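Local structure of MAGE domain-containing protein (Xenopus laevis, 7DG2) at residues Phe62-Glu67 with Tyr76-Lys81; Ser107-Lys112 with Phe171-Arg176; Leu102-Ser107 with Trp122-Arg127. The protein probably serves as the MAGE-family Nse3 subunit of the Smc5/6 complex, pairing with Nse1 and together with it shaping Nse4. All coordinates share one frame; numbering follows the deposited sequence.

Overall arrangement
From the N terminus, the chain first meets contact 1, where Phe62-Glu67, leaving helix 47-62, pairs with Tyr76-Lys81 and closes a beta hairpin, with eight residues between the paired segments. Helix 94-111 then supplies one side of both remaining contacts, which share Ser107. Contact 3 closes first, as Trp122-Arg127 of helix 118-127 comes back against Leu102-Ser107; contact 2 closes much later, when Phe171-Arg176 reaches Ser107-Lys112. Their segments alternate, so the two cross, with centres 11 Å apart, whereas contact 1 precedes both in series. It lies across the chain's centre from them, yet Ile77 touches Arg176, joining its hairpin to the helix 175-180 that follows strand 169-173.

Contact 1 (Phe62-Glu67 with Tyr76-Lys81); sequences FGFQLE and YILTNK
Thr79 and Glu67 meet on one face of this antiparallel strand pair, where the threonine OG1 donates a short 2.5 Å hydrogen bond to Glu67 OE2. The carboxylate oxygen receives it on its anti lone pair, the one turned away from its partner oxygen, and the two side chains cross at about a right angle. Thr79 presents its hydroxyl by placing OG1 between its own backbone N and carbonyl carbon (chi1 64°). Lys63 of the Nse4 chain adds a long, weak ion pair to the same OE2.

Further along this face, Lys81 curls back at chi3 and chi4, bringing NZ to 2.7 Å from Gln65 OE1. The ammonium sits tilted from the plane of the amide carbonyl, while the lysine CG rests against Gln65 CB.

The other face is mostly apolar. Leu66 lays CD2 almost squarely over the centre of the Tyr76 ring, a CH-pi contact of 4.2 Å only 7° off the ring normal; its CD1 reaches both Tyr76 CB and Leu78 CD2, the latter at 3.8 Å. Leu78 CD1 lies 4.2 Å from Phe64 CD2, and helix 47-62 covers Phe64, Leu66 and Leu78. Asn80, on the same face, is shared with other chains: its ND2 is hydrogen-bonded to OE1 of Gln13 of the Nse1 chain and to Arg64 O of the Nse4 chain, while OD1 takes the N-H of Leu82.

The backbones are joined by two hydrogen-bonded pairs, Gln65 with Thr79 and Glu67 with Ile77, extended by Lys81 N to Gly63 O at 2.9 Å. Gly63, with positive phi, turns the chain from helix 47-62 into its strand. This helix-then-hairpin order is that of a winged-helix domain, with the hairpin as the wing, consistent with the first half of a MAGE homology domain.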
loop_
_atom_site.group_PDB
_atom_site.type_symbol
_atom_site.label_atom_id
_atom_site.label_comp_id
_atom_site.label_asym_id
_atom_site.label_seq_id
_atom_site.Cartn_x
_atom_site.Cartn_y
_atom_site.Cartn_z
ATOM N N PHE B 62 -13.049 7.665 -3.936
ATOM C CA PHE B 62 -11.955 6.757 -4.240
ATOM C C PHE B 62 -12.134 5.969 -5.524
ATOM O O PHE B 62 -11.167 5.358 -5.992
ATOM C CB PHE B 62 -11.774 5.751 -3.089
ATOM C CG PHE B 62 -11.352 6.389 -1.788
ATOM C CD1 PHE B 62 -12.298 6.920 -0.921
ATOM C CD2 PHE B 62 -10.003 6.453 -1.431
ATOM C CE1 PHE B 62 -11.913 7.518 0.269
ATOM C CE2 PHE B 62 -9.610 7.056 -0.237
ATOM C CZ PHE B 62 -10.573 7.582 0.614
ATOM N N GLY B 63 -13.339 5.922 -6.081
ATOM C CA GLY B 63 -13.564 5.005 -7.179
ATOM C C GLY B 63 -13.548 3.557 -6.746
ATOM O O GLY B 63 -13.117 2.693 -7.518
ATOM N N PHE B 64 -13.992 3.272 -5.515
ATOM C CA PHE B 64 -14.048 1.926 -4.956
ATOM C C PHE B 64 -15.498 1.475 -4.852
ATOM O O PHE B 64 -16.360 2.246 -4.433
ATOM C CB PHE B 64 -13.475 1.837 -3.537
ATOM C CG PHE B 64 -12.004 2.110 -3.420
ATOM C CD1 PHE B 64 -11.204 2.319 -4.529
ATOM C CD2 PHE B 64 -11.422 2.128 -2.161
ATOM C CE1 PHE B 64 -9.842 2.562 -4.388
ATOM C CE2 PHE B 64 -10.065 2.384 -2.009
ATOM C CZ PHE B 64 -9.272 2.597 -3.127
ATOM N N GLN B 65 -15.737 0.208 -5.159
ATOM C CA GLN B 65 -17.060 -0.398 -5.096
ATOM C C GLN B 65 -17.109 -1.397 -3.945
ATOM O O GLN B 65 -16.273 -2.300 -3.861
ATOM C CB GLN B 65 -17.384 -1.102 -6.414
ATOM C CG GLN B 65 -18.754 -1.736 -6.481
ATOM C CD GLN B 65 -19.831 -0.750 -6.913
ATOM O OE1 GLN B 65 -19.546 0.406 -7.255
ATOM N NE2 GLN B 65 -21.079 -1.202 -6.897
ATOM N N LEU B 66 -18.115 -1.261 -3.093
ATOM C CA LEU B 66 -18.366 -2.261 -2.062
ATOM C C LEU B 66 -19.129 -3.425 -2.691
ATOM O O LEU B 66 -20.137 -3.214 -3.379
ATOM C CB LEU B 66 -19.161 -1.632 -0.913
ATOM C CG LEU B 66 -19.379 -2.467 0.350
ATOM C CD1 LEU B 66 -18.061 -2.563 1.101
ATOM C CD2 LEU B 66 -20.455 -1.834 1.235
ATOM N N GLU B 67 -18.638 -4.647 -2.502
ATOM C CA GLU B 67 -19.297 -5.819 -3.070
ATOM C C GLU B 67 -19.430 -6.914 -2.017
ATOM O O GLU B 67 -18.491 -7.191 -1.272
ATOM C CB GLU B 67 -18.541 -6.363 -4.293
ATOM C CG GLU B 67 -18.411 -5.356 -5.459
ATOM C CD GLU B 67 -18.109 -6.033 -6.791
ATOM O OE1 GLU B 67 -18.774 -7.042 -7.125
ATOM O OE2 GLU B 67 -17.209 -5.559 -7.508
ATOM N N TYR B 76 -18.045 -8.400 2.905
ATOM C CA TYR B 76 -17.797 -7.432 1.843
ATOM C C TYR B 76 -16.328 -7.398 1.456
ATOM O O TYR B 76 -15.452 -7.723 2.254
ATOM C CB TYR B 76 -18.175 -6.021 2.276
ATOM C CG TYR B 76 -19.619 -5.829 2.690
ATOM C CD1 TYR B 76 -20.665 -6.252 1.882
ATOM C CD2 TYR B 76 -19.924 -5.204 3.887
ATOM C CE1 TYR B 76 -21.992 -6.059 2.274
ATOM C CE2 TYR B 76 -21.237 -4.992 4.277
ATOM C CZ TYR B 76 -22.262 -5.418 3.473
ATOM O OH TYR B 76 -23.564 -5.219 3.886
ATOM N N ILE B 77 -16.074 -6.960 0.221
ATOM C CA ILE B 77 -14.742 -6.572 -0.229
ATOM C C ILE B 77 -14.872 -5.229 -0.938
ATOM O O ILE B 77 -15.972 -4.741 -1.199
ATOM C CB ILE B 77 -14.090 -7.613 -1.162
ATOM C CG1 ILE B 77 -14.863 -7.716 -2.478
ATOM C CG2 ILE B 77 -13.974 -8.978 -0.485
ATOM C CD1 ILE B 77 -14.128 -8.553 -3.530
ATOM N N LEU B 78 -13.721 -4.638 -1.272
ATOM C CA LEU B 78 -13.672 -3.415 -2.063
ATOM C C LEU B 78 -13.041 -3.745 -3.410
ATOM O O LEU B 78 -11.948 -4.309 -3.452
ATOM C CB LEU B 78 -12.849 -2.330 -1.345
ATOM C CG LEU B 78 -13.378 -1.828 -0.003
ATOM C CD1 LEU B 78 -12.364 -0.864 0.612
ATOM C CD2 LEU B 78 -14.735 -1.150 -0.173
ATOM N N THR B 79 -13.727 -3.409 -4.505
ATOM C CA THR B 79 -13.183 -3.599 -5.849
ATOM C C THR B 79 -13.064 -2.247 -6.545
ATOM O O THR B 79 -13.606 -1.234 -6.094
ATOM C CB THR B 79 -14.051 -4.544 -6.699
ATOM O OG1 THR B 79 -15.332 -3.947 -6.908
ATOM C CG2 THR B 79 -14.218 -5.897 -6.004
ATOM N N ASN B 80 -12.341 -2.235 -7.664
ATOM C CA ASN B 80 -12.000 -0.982 -8.322
ATOM C C ASN B 80 -13.025 -0.661 -9.405
ATOM O O ASN B 80 -13.359 -1.519 -10.229
ATOM C CB ASN B 80 -10.598 -1.069 -8.925
ATOM C CG ASN B 80 -9.924 0.274 -9.005
ATOM O OD1 ASN B 80 -10.575 1.293 -9.266
ATOM N ND2 ASN B 80 -8.615 0.296 -8.749
ATOM N N LYS B 81 -13.537 0.566 -9.384
ATOM C CA LYS B 81 -14.427 1.018 -10.454
ATOM C C LYS B 81 -13.656 1.552 -11.649
ATOM O O LYS B 81 -14.256 1.770 -12.716
ATOM C CB LYS B 81 -15.376 2.094 -9.931
ATOM C CG LYS B 81 -16.264 1.625 -8.773
ATOM C CD LYS B 81 -17.125 2.770 -8.226
ATOM C CE LYS B 81 -18.253 3.168 -9.195
ATOM N NZ LYS B 81 -19.304 2.100 -9.293
#

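Contact 2 (Ser107-Lys112 with Phe171-Arg176)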
loop_
_atom_site.group_PDB
_atom_site.type_symbol
_atom_site.label_atom_id
_atom_site.label_comp_id
_atom_site.label_asym_id
_atom_site.label_seq_id
_atom_site.Cartn_x
_atom_site.Cartn_y
_atom_site.Cartn_z
ATOM N N SER B 107 -5.313 -19.526 -13.646
ATOM C CA SER B 107 -5.325 -19.965 -15.036
ATOM C C SER B 107 -5.427 -21.479 -15.127
ATOM O O SER B 107 -6.265 -22.006 -15.867
ATOM C CB SER B 107 -4.071 -19.473 -15.762
ATOM O OG SER B 107 -4.076 -18.056 -15.906
ATOM N N LEU B 108 -4.586 -22.193 -14.376
ATOM C CA LEU B 108 -4.616 -23.654 -14.430
ATOM C C LEU B 108 -5.978 -24.179 -14.003
ATOM O O LEU B 108 -6.568 -25.039 -14.670
ATOM C CB LEU B 108 -3.505 -24.239 -13.554
ATOM C CG LEU B 108 -3.456 -25.778 -13.569
ATOM C CD1 LEU B 108 -3.111 -26.270 -14.959
ATOM C CD2 LEU B 108 -2.475 -26.340 -12.531
ATOM N N ILE B 109 -6.508 -23.643 -12.907
ATOM C CA ILE B 109 -7.796 -24.098 -12.396
ATOM C C ILE B 109 -8.878 -23.919 -13.449
ATOM O O ILE B 109 -9.615 -24.854 -13.776
ATOM C CB ILE B 109 -8.145 -23.348 -11.102
ATOM C CG1 ILE B 109 -7.152 -23.682 -9.988
ATOM C CG2 ILE B 109 -9.599 -23.625 -10.701
ATOM C CD1 ILE B 109 -7.320 -22.783 -8.767
ATOM N N PHE B 110 -8.989 -22.712 -14.000
ATOM C CA PHE B 110 -10.034 -22.437 -14.977
ATOM C C PHE B 110 -9.839 -23.256 -16.251
ATOM O O PHE B 110 -10.796 -23.842 -16.773
ATOM C CB PHE B 110 -10.059 -20.934 -15.284
ATOM C CG PHE B 110 -10.766 -20.586 -16.565
ATOM C CD1 PHE B 110 -12.129 -20.800 -16.702
ATOM C CD2 PHE B 110 -10.059 -20.046 -17.633
ATOM C CE1 PHE B 110 -12.786 -20.485 -17.896
ATOM C CE2 PHE B 110 -10.704 -19.725 -18.823
ATOM C CZ PHE B 110 -12.074 -19.946 -18.950
ATOM N N MET B 111 -8.607 -23.313 -16.767
ATOM C CA MET B 111 -8.382 -23.954 -18.060
ATOM C C MET B 111 -8.604 -25.458 -17.990
ATOM O O MET B 111 -8.928 -26.072 -19.015
ATOM C CB MET B 111 -6.972 -23.641 -18.570
ATOM C CG MET B 111 -6.731 -22.153 -18.940
ATOM S SD MET B 111 -7.858 -21.497 -20.196
ATOM C CE MET B 111 -7.152 -22.213 -21.688
ATOM N N LYS B 112 -8.471 -26.045 -16.799
ATOM C CA LYS B 112 -8.706 -27.462 -16.555
ATOM C C LYS B 112 -10.108 -27.747 -16.036
ATOM O O LYS B 112 -10.321 -28.780 -15.397
ATOM C CB LYS B 112 -7.672 -28.004 -15.563
ATOM C CG LYS B 112 -6.277 -28.103 -16.120
ATOM C CD LYS B 112 -6.249 -29.059 -17.298
ATOM C CE LYS B 112 -4.833 -29.456 -17.662
ATOM N NZ LYS B 112 -4.836 -30.457 -18.763
ATOM N N PHE B 171 -8.052 -27.358 -5.491
ATOM C CA PHE B 171 -8.242 -25.916 -5.500
ATOM C C PHE B 171 -9.362 -25.520 -6.450
ATOM O O PHE B 171 -9.505 -26.093 -7.535
ATOM C CB PHE B 171 -6.969 -25.207 -5.946
ATOM C CG PHE B 171 -5.882 -25.156 -4.921
ATOM C CD1 PHE B 171 -5.834 -24.123 -3.996
ATOM C CD2 PHE B 171 -4.855 -26.090 -4.931
ATOM C CE1 PHE B 171 -4.796 -24.038 -3.088
ATOM C CE2 PHE B 171 -3.813 -26.007 -4.031
ATOM C CZ PHE B 171 -3.789 -24.991 -3.104
ATOM N N ARG B 172 -10.140 -24.513 -6.048
ATOM C CA ARG B 172 -11.074 -23.827 -6.930
ATOM C C ARG B 172 -10.844 -22.327 -6.784
ATOM O O ARG B 172 -10.170 -21.876 -5.855
ATOM C CB ARG B 172 -12.534 -24.167 -6.588
ATOM C CG ARG B 172 -12.841 -25.658 -6.494
ATOM C CD ARG B 172 -14.331 -25.890 -6.246
ATOM N NE ARG B 172 -15.143 -25.322 -7.321
ATOM C CZ ARG B 172 -15.471 -25.975 -8.432
ATOM N NH1 ARG B 172 -15.053 -27.223 -8.609
ATOM N NH2 ARG B 172 -16.209 -25.386 -9.370
ATOM N N TRP B 173 -11.418 -21.548 -7.703
ATOM C CA TRP B 173 -11.463 -20.102 -7.500
ATOM C C TRP B 173 -12.266 -19.769 -6.250
ATOM O O TRP B 173 -13.322 -20.363 -5.996
ATOM C CB TRP B 173 -12.122 -19.393 -8.683
ATOM C CG TRP B 173 -11.331 -19.291 -9.942
ATOM C CD1 TRP B 173 -10.318 -20.100 -10.357
ATOM C CD2 TRP B 173 -11.523 -18.316 -10.972
ATOM N NE1 TRP B 173 -9.858 -19.682 -11.594
ATOM C CE2 TRP B 173 -10.582 -18.585 -11.987
ATOM C CE3 TRP B 173 -12.398 -17.233 -11.129
ATOM C CZ2 TRP B 173 -10.485 -17.807 -13.144
ATOM C CZ3 TRP B 173 -12.301 -16.457 -12.286
ATOM C CH2 TRP B 173 -11.354 -16.756 -13.279
ATOM N N GLY B 174 -11.775 -18.776 -5.481
ATOM C CA GLY B 174 -12.531 -18.224 -4.378
ATOM C C GLY B 174 -13.442 -17.066 -4.791
ATOM O O GLY B 174 -13.369 -16.553 -5.906
ATOM N N GLN B 175 -14.290 -16.656 -3.840
ATOM C CA GLN B 175 -15.271 -15.608 -4.095
ATOM C C GLN B 175 -14.610 -14.295 -4.503
ATOM O O GLN B 175 -15.158 -13.548 -5.324
ATOM C CB GLN B 175 -16.134 -15.406 -2.846
ATOM C CG GLN B 175 -17.046 -16.599 -2.485
ATOM C CD GLN B 175 -17.428 -16.626 -1.000
ATOM O OE1 GLN B 175 -16.648 -16.212 -0.134
ATOM N NE2 GLN B 175 -18.634 -17.119 -0.704
ATOM N N ARG B 176 -13.438 -13.986 -3.945
ATOM C CA ARG B 176 -12.786 -12.735 -4.335
ATOM C C ARG B 176 -12.331 -12.770 -5.793
ATOM O O ARG B 176 -12.414 -11.753 -6.491
ATOM C CB ARG B 176 -11.613 -12.424 -3.404
ATOM C CG ARG B 176 -10.912 -11.116 -3.782
ATOM C CD ARG B 176 -9.719 -10.819 -2.886
ATOM N NE ARG B 176 -10.072 -10.415 -1.532
ATOM C CZ ARG B 176 -10.419 -9.183 -1.162
ATOM N NH1 ARG B 176 -10.487 -8.206 -2.053
ATOM N NH2 ARG B 176 -10.698 -8.937 0.114
#
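Along Ser107-Lys112, Ile109 is the first residue to touch the strand, and it uses both branches. Its CG2, anti to the backbone N, meets the five-membered part of the Trp173 indole obliquely, 3.6 Å from CD1. The other branch runs out to CD1, which lies 3.7 Å from Phe171 CB, so the isoleucine spans the two strand residues that flank Arg172. Leu156 of the neighbouring strand 156-160 also packs on Ile109.

Helix 94-111 passes over strand 169-173 nearly at a right angle (88°), with 8.2 Å between the axes of the short segments. The three-stranded sheet of 116-117, 169-173 and 156-160, set among helices 94-111, 118-127 and 142-152, has the layout of a winged helix, consistent with the second half of a MAGE homology domain; this contact seats its first helix on its central strand.

One residue on, Phe110 offers CB rather than its ring: that carbon lies 3.8 Å from Trp173 CZ2, and the phenylalanine side chain also packs on Lys183 of helix 183-193. The indole thus runs alongside the helix from Ile109 to Phe110, with NE1 hydrogen-bonded to Leu106 O one turn back. Were Trp173 an alanine, Ile109 CG2 and Phe110 CB would probably border a gap and Leu106 O would lose its indole donor. Val186 of helix 183-193 and the ring of Phe178 also meet the tryptophan, and directly after it Gly174 takes the N-cap position of helix 175-180.

Contact 3 (Leu102-Ser107 with Trp122-Arg127); sequences LMVILS and WEMLRR
The helical segments Leu102-Ser107 and Trp122-Arg127 run 135° apart in direction, their axes 10.9 Å from each other at closest approach, and the CA atoms of Ile105 and Leu125 are the nearest pair, 8.5 Å apart. They belong to helices 94-111 and 118-127, the first two helices of what reads as the second winged-helix unit of a MAGE homology domain, where helix 142-152 would be the third.

With the backbones this far apart, only four apolar side chains, Val104, Ile105, Met124 and Leu125, make the contact, and no hydrogen bond crosses it. Met124 makes the closest approach. Its chain is extended through chi1 and chi2 and bends only at the thioether (chi3 68°), which delivers the methyl CE to Val104, 3.6 Å from CG1. The same methyl also comes up to the backbone oxygen of Val104, and it touches Leu108 CB in the next turn of the helix. The two side chains meet obliquely, with the sulfur SD a little farther from the valine methyl, at 4.1 Å.

Val104 CG1 is shared: Leu125 CD2 approaches it at 4.2 Å. The second leucine methyl, CD1, turns instead to Ile105, 4.3 Å from its CD1, so Leu125 straddles two consecutive residues of helix 94-111. Val146 of helix 142-152 and Leu156 of strand 156-160 pack on Ile105, and Ile130 on Leu125. Thr13 of the Nse4 chain packs on Met124 and accepts a hydrogen bond from Arg127 NE through its OG1.

Within helix 94-111, the carbonyl oxygen of Met103 is gripped twice by Ser107, whose backbone N and whose OG, 2.7 Å from Met103 O, reach it from opposite faces of the carbonyl plane.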
loop_
_atom_site.group_PDB
_atom_site.type_symbol
_atom_site.label_atom_id
_atom_site.label_comp_id
_atom_site.label_asym_id
_atom_site.label_seq_id
_atom_site.Cartn_x
_atom_site.Cartn_y
_atom_site.Cartn_z
ATOM N N LEU B 102 -0.681 -15.708 -8.396
ATOM C CA LEU B 102 -2.087 -16.073 -8.288
ATOM C C LEU B 102 -2.712 -16.257 -9.660
ATOM O O LEU B 102 -3.495 -17.193 -9.876
ATOM C CB LEU B 102 -2.851 -15.015 -7.491
ATOM C CG LEU B 102 -4.374 -15.197 -7.499
ATOM C CD1 LEU B 102 -4.766 -16.461 -6.747
ATOM C CD2 LEU B 102 -5.013 -13.974 -6.871
ATOM N N MET B 103 -2.380 -15.379 -10.609
ATOM C CA MET B 103 -3.001 -15.478 -11.926
ATOM C C MET B 103 -2.625 -16.785 -12.619
ATOM O O MET B 103 -3.445 -17.388 -13.325
ATOM C CB MET B 103 -2.591 -14.283 -12.785
ATOM C CG MET B 103 -3.049 -14.379 -14.235
ATOM S SD MET B 103 -4.844 -14.341 -14.415
ATOM C CE MET B 103 -5.094 -12.626 -14.922
ATOM N N VAL B 104 -1.390 -17.234 -12.427
ATOM C CA VAL B 104 -0.961 -18.504 -13.008
ATOM C C VAL B 104 -1.770 -19.653 -12.418
ATOM O O VAL B 104 -2.194 -20.571 -13.135
ATOM C CB VAL B 104 0.550 -18.686 -12.783
ATOM C CG1 VAL B 104 0.978 -20.103 -13.119
ATOM C CG2 VAL B 104 1.321 -17.679 -13.611
ATOM N N ILE B 105 -2.021 -19.605 -11.107
ATOM C CA ILE B 105 -2.811 -20.645 -10.447
ATOM C C ILE B 105 -4.270 -20.581 -10.896
ATOM O O ILE B 105 -4.888 -21.608 -11.215
ATOM C CB ILE B 105 -2.681 -20.518 -8.915
ATOM C CG1 ILE B 105 -1.238 -20.777 -8.481
ATOM C CG2 ILE B 105 -3.636 -21.468 -8.206
ATOM C CD1 ILE B 105 -0.997 -20.458 -7.001
ATOM N N LEU B 106 -4.853 -19.378 -10.921
ATOM C CA LEU B 106 -6.227 -19.250 -11.409
ATOM C C LEU B 106 -6.347 -19.763 -12.837
ATOM O O LEU B 106 -7.377 -20.329 -13.221
ATOM C CB LEU B 106 -6.688 -17.789 -11.348
ATOM C CG LEU B 106 -6.858 -17.160 -9.955
ATOM C CD1 LEU B 106 -7.167 -15.670 -10.093
ATOM C CD2 LEU B 106 -7.972 -17.843 -9.184
ATOM N N SER B 107 -5.313 -19.526 -13.646
ATOM C CA SER B 107 -5.325 -19.965 -15.036
ATOM C C SER B 107 -5.427 -21.479 -15.127
ATOM O O SER B 107 -6.265 -22.006 -15.867
ATOM C CB SER B 107 -4.071 -19.473 -15.762
ATOM O OG SER B 107 -4.076 -18.056 -15.906
ATOM N N TRP B 122 1.338 -27.770 -7.785
ATOM C CA TRP B 122 2.766 -27.750 -7.480
ATOM C C TRP B 122 3.599 -28.312 -8.624
ATOM O O TRP B 122 4.731 -27.873 -8.836
ATOM C CB TRP B 122 3.052 -28.504 -6.181
ATOM C CG TRP B 122 2.435 -27.839 -5.010
ATOM C CD1 TRP B 122 1.488 -28.362 -4.177
ATOM C CD2 TRP B 122 2.674 -26.498 -4.556
ATOM N NE1 TRP B 122 1.139 -27.440 -3.220
ATOM C CE2 TRP B 122 1.852 -26.287 -3.430
ATOM C CE3 TRP B 122 3.512 -25.460 -4.984
ATOM C CZ2 TRP B 122 1.843 -25.085 -2.721
ATOM C CZ3 TRP B 122 3.499 -24.258 -4.277
ATOM C CH2 TRP B 122 2.665 -24.083 -3.162
ATOM N N GLU B 123 3.052 -29.263 -9.381
ATOM C CA GLU B 123 3.769 -29.794 -10.535
ATOM C C GLU B 123 4.025 -28.696 -11.564
ATOM O O GLU B 123 5.150 -28.534 -12.057
ATOM C CB GLU B 123 2.962 -30.946 -11.131
ATOM C CG GLU B 123 3.451 -31.484 -12.455
ATOM C CD GLU B 123 2.616 -32.667 -12.918
ATOM O OE1 GLU B 123 3.196 -33.746 -13.169
ATOM O OE2 GLU B 123 1.374 -32.525 -13.007
ATOM N N MET B 124 2.990 -27.914 -11.878
ATOM C CA MET B 124 3.153 -26.762 -12.760
ATOM C C MET B 124 4.152 -25.762 -12.183
ATOM O O MET B 124 5.090 -25.341 -12.868
ATOM C CB MET B 124 1.797 -26.084 -12.997
ATOM C CG MET B 124 1.873 -24.789 -13.819
ATOM S SD MET B 124 0.262 -24.000 -14.098
ATOM C CE MET B 124 -0.131 -23.489 -12.424
ATOM N N LEU B 125 3.967 -25.372 -10.920
ATOM C CA LEU B 125 4.814 -24.329 -10.346
ATOM C C LEU B 125 6.275 -24.758 -10.259
ATOM O O LEU B 125 7.171 -23.903 -10.270
ATOM C CB LEU B 125 4.297 -23.922 -8.971
ATOM C CG LEU B 125 2.937 -23.222 -8.974
ATOM C CD1 LEU B 125 2.620 -22.669 -7.605
ATOM C CD2 LEU B 125 2.907 -22.110 -10.026
ATOM N N ARG B 126 6.547 -26.063 -10.176
ATOM C CA ARG B 126 7.942 -26.505 -10.142
ATOM C C ARG B 126 8.690 -26.069 -11.396
ATOM O O ARG B 126 9.873 -25.708 -11.329
ATOM C CB ARG B 126 8.021 -28.024 -9.978
ATOM C CG ARG B 126 9.451 -28.572 -9.977
ATOM C CD ARG B 126 9.484 -30.064 -9.648
ATOM N NE ARG B 126 9.897 -30.321 -8.269
ATOM C CZ ARG B 126 9.838 -31.512 -7.676
ATOM N NH1 ARG B 126 9.375 -32.566 -8.337
ATOM N NH2 ARG B 126 10.237 -31.650 -6.417
ATOM N N ARG B 127 8.013 -26.085 -12.550
ATOM C CA ARG B 127 8.645 -25.629 -13.783
ATOM C C ARG B 127 8.907 -24.128 -13.771
ATOM O O ARG B 127 9.719 -23.643 -14.566
ATOM C CB ARG B 127 7.787 -26.017 -14.988
ATOM C CG ARG B 127 7.659 -27.525 -15.163
ATOM C CD ARG B 127 7.070 -27.902 -16.516
ATOM N NE ARG B 127 5.680 -27.477 -16.658
ATOM C CZ ARG B 127 4.642 -28.126 -16.138
ATOM N NH1 ARG B 127 3.409 -27.668 -16.317
ATOM N NH2 ARG B 127 4.834 -29.241 -15.438
#